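Local coordinates for beta-N-acetylhexosaminidase (Mycobacterium smegmatis, PDB 4YYF), which probably catalyses the hydrolysis of terminal non-reducing N-acetyl-D-hexosamine residues from N-acetyl-beta-D-hexosaminides, as a member of glycosyl hydrolase family 3, at residues V101-E106 with S111-L116. The protein carries 1 engineered substitution. Sequence-based numbering, arbitrary orientation.
Sequences VSVDEE and SRLASL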
loop_
_atom_site.group_PDB
_atom_site.type_symbol
_atom_site.label_atom_id
_atom_site.label_comp_id
_atom_site.label_asym_id
_atom_site.label_seq_id
_atom_site.Cartn_x
_atom_site.Cartn_y
_atom_site.Cartn_z
ATOM N N VAL A 101 1.029 6.127 9.400
ATOM C CA VAL A 101 -0.410 6.034 9.590
ATOM C C VAL A 101 -1.053 6.098 8.216
ATOM O O VAL A 101 -0.961 7.117 7.549
ATOM C CB VAL A 101 -0.917 7.200 10.455
ATOM C CG1 VAL A 101 -2.456 7.131 10.611
ATOM C CG2 VAL A 101 -0.222 7.154 11.831
ATOM N N SER A 102 -1.690 5.007 7.796
ATOM C CA SER A 102 -2.162 4.890 6.420
ATOM C C SER A 102 -3.675 4.767 6.357
ATOM O O SER A 102 -4.321 4.455 7.361
ATOM C CB SER A 102 -1.499 3.696 5.733
ATOM O OG SER A 102 -1.765 2.494 6.444
ATOM N N VAL A 103 -4.231 4.999 5.165
ATOM C CA VAL A 103 -5.671 4.992 4.955
ATOM C C VAL A 103 -5.961 4.817 3.459
ATOM O O VAL A 103 -5.129 5.175 2.617
ATOM C CB VAL A 103 -6.302 6.325 5.470
ATOM C CG1 VAL A 103 -5.816 7.522 4.625
ATOM C CG2 VAL A 103 -7.838 6.247 5.466
ATOM N N ASP A 104 -7.118 4.245 3.136
ATOM C CA ASP A 104 -7.652 4.279 1.772
ATOM C C ASP A 104 -8.473 5.555 1.568
ATOM O O ASP A 104 -9.661 5.586 1.873
ATOM C CB ASP A 104 -8.582 3.092 1.513
ATOM C CG ASP A 104 -7.846 1.827 1.104
ATOM O OD1 ASP A 104 -6.640 1.893 0.780
ATOM O OD2 ASP A 104 -8.492 0.751 1.092
ATOM N N GLU A 105 -7.863 6.604 1.037
ATOM C CA GLU A 105 -8.597 7.845 0.793
ATOM C C GLU A 105 -8.477 8.235 -0.687
ATOM O O GLU A 105 -7.631 9.054 -1.064
ATOM C CB GLU A 105 -8.094 8.947 1.739
ATOM C CG GLU A 105 -8.867 10.247 1.679
ATOM C CD GLU A 105 -10.371 10.053 1.658
ATOM O OE1 GLU A 105 -10.983 10.286 0.598
ATOM O OE2 GLU A 105 -10.951 9.686 2.703
ATOM N N GLU A 106 -9.323 7.617 -1.515
ATOM C CA GLU A 106 -9.295 7.783 -2.977
ATOM C C GLU A 106 -10.339 8.780 -3.441
ATOM O O GLU A 106 -10.177 9.424 -4.479
ATOM C CB GLU A 106 -9.599 6.439 -3.668
ATOM C CG GLU A 106 -8.649 5.302 -3.297
ATOM C CD GLU A 106 -9.136 3.944 -3.779
ATOM O OE1 GLU A 106 -9.888 3.899 -4.783
ATOM O OE2 GLU A 106 -8.765 2.922 -3.147
ATOM N N SER A 111 -13.465 6.303 0.537
ATOM C CA SER A 111 -13.126 7.585 1.133
ATOM C C SER A 111 -13.338 7.489 2.639
ATOM O O SER A 111 -14.280 8.066 3.186
ATOM C CB SER A 111 -14.012 8.666 0.518
ATOM O OG SER A 111 -13.574 9.967 0.855
ATOM N N ARG A 112 -12.456 6.752 3.311
ATOM C CA ARG A 112 -12.656 6.444 4.730
ATOM C C ARG A 112 -12.626 7.687 5.630
ATOM O O ARG A 112 -13.138 7.654 6.740
ATOM C CB ARG A 112 -11.622 5.411 5.202
ATOM C CG ARG A 112 -11.573 4.128 4.353
ATOM C CD ARG A 112 -12.961 3.556 4.057
ATOM N NE ARG A 112 -12.893 2.265 3.357
ATOM C CZ ARG A 112 -13.702 1.896 2.367
ATOM N NH1 ARG A 112 -14.652 2.712 1.938
ATOM N NH2 ARG A 112 -13.560 0.704 1.802
ATOM N N LEU A 113 -12.058 8.789 5.142
ATOM C CA LEU A 113 -12.007 10.020 5.941
ATOM C C LEU A 113 -13.063 11.074 5.564
ATOM O O LEU A 113 -13.053 12.197 6.094
ATOM C CB LEU A 113 -10.605 10.626 5.881
ATOM C CG LEU A 113 -9.465 9.711 6.346
ATOM C CD1 LEU A 113 -8.122 10.439 6.205
ATOM C CD2 LEU A 113 -9.693 9.261 7.791
ATOM N N ALA A 114 -13.987 10.714 4.679
ATOM C CA ALA A 114 -14.978 11.677 4.161
ATOM C C ALA A 114 -15.774 12.426 5.229
ATOM O O ALA A 114 -16.148 13.583 5.030
ATOM C CB ALA A 114 -15.927 11.012 3.167
ATOM N N SER A 115 -16.049 11.770 6.351
ATOM C CA SER A 115 -16.848 12.397 7.405
ATOM C C SER A 115 -16.098 13.576 8.024
ATOM O O SER A 115 -16.709 14.499 8.578
ATOM C CB SER A 115 -17.215 11.374 8.485
ATOM O OG SER A 115 -16.042 10.830 9.058
ATOM N N LEU A 116 -14.770 13.548 7.906
ATOM C CA LEU A 116 -13.918 14.588 8.488
ATOM C C LEU A 116 -13.345 15.551 7.454
ATOM O O LEU A 116 -13.108 16.718 7.748
ATOM C CB LEU A 116 -12.762 13.950 9.277
ATOM C CG LEU A 116 -13.136 13.187 10.550
ATOM C CD1 LEU A 116 -11.946 12.357 11.035
ATOM C CD2 LEU A 116 -13.579 14.133 11.645
#
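The carboxylate of Glu-105 is flanked obliquely from opposite sides by Ser-111 CA, 3.7 Å from Glu-105 CD, and Leu-113 CB, 3.3 Å from Glu-105 OE2, while Ser-111 OG and Leu-113 N meet it at its edge. Ser-111 OG donates to the syn lone pair of Glu-105 OE1 at 2.6 Å. Leu-113 N reaches Glu-105 OE2 nearly along the C-O bond, at 2.8 Å and bent to 151°. This buried carboxylate illustrates how one acidic side chain can tie down the type I turn Ser-111 to Ala-114, whose Leu-113 is the N-cap of helix 114-117: both oxygens are gripped, which fixes the group's rotation. Glu-105 CG is anti to its own backbone N (chi1 -174°), and a bend at chi2 brings the carboxylate to the turn. Arg-112 N adds a weak but straight bond to Asp-104 O at 3.4 Å. Val-103 CG2 packs obliquely on Leu-113 CG and Arg-112 CB. Glu-105 and Ser-111 form an antiparallel, non-hydrogen-bonded pair in the hairpin of strands 100-107 and 110-111. Arg-142 from helix 132-148 also salt-bridges Glu-105 OE1, and Met-146 of that helix touches the side chains of both Glu-105 and Leu-113. Strand 100-107 runs parallel to strands 70-73 and 153-154 in the TIM-barrel-type domain.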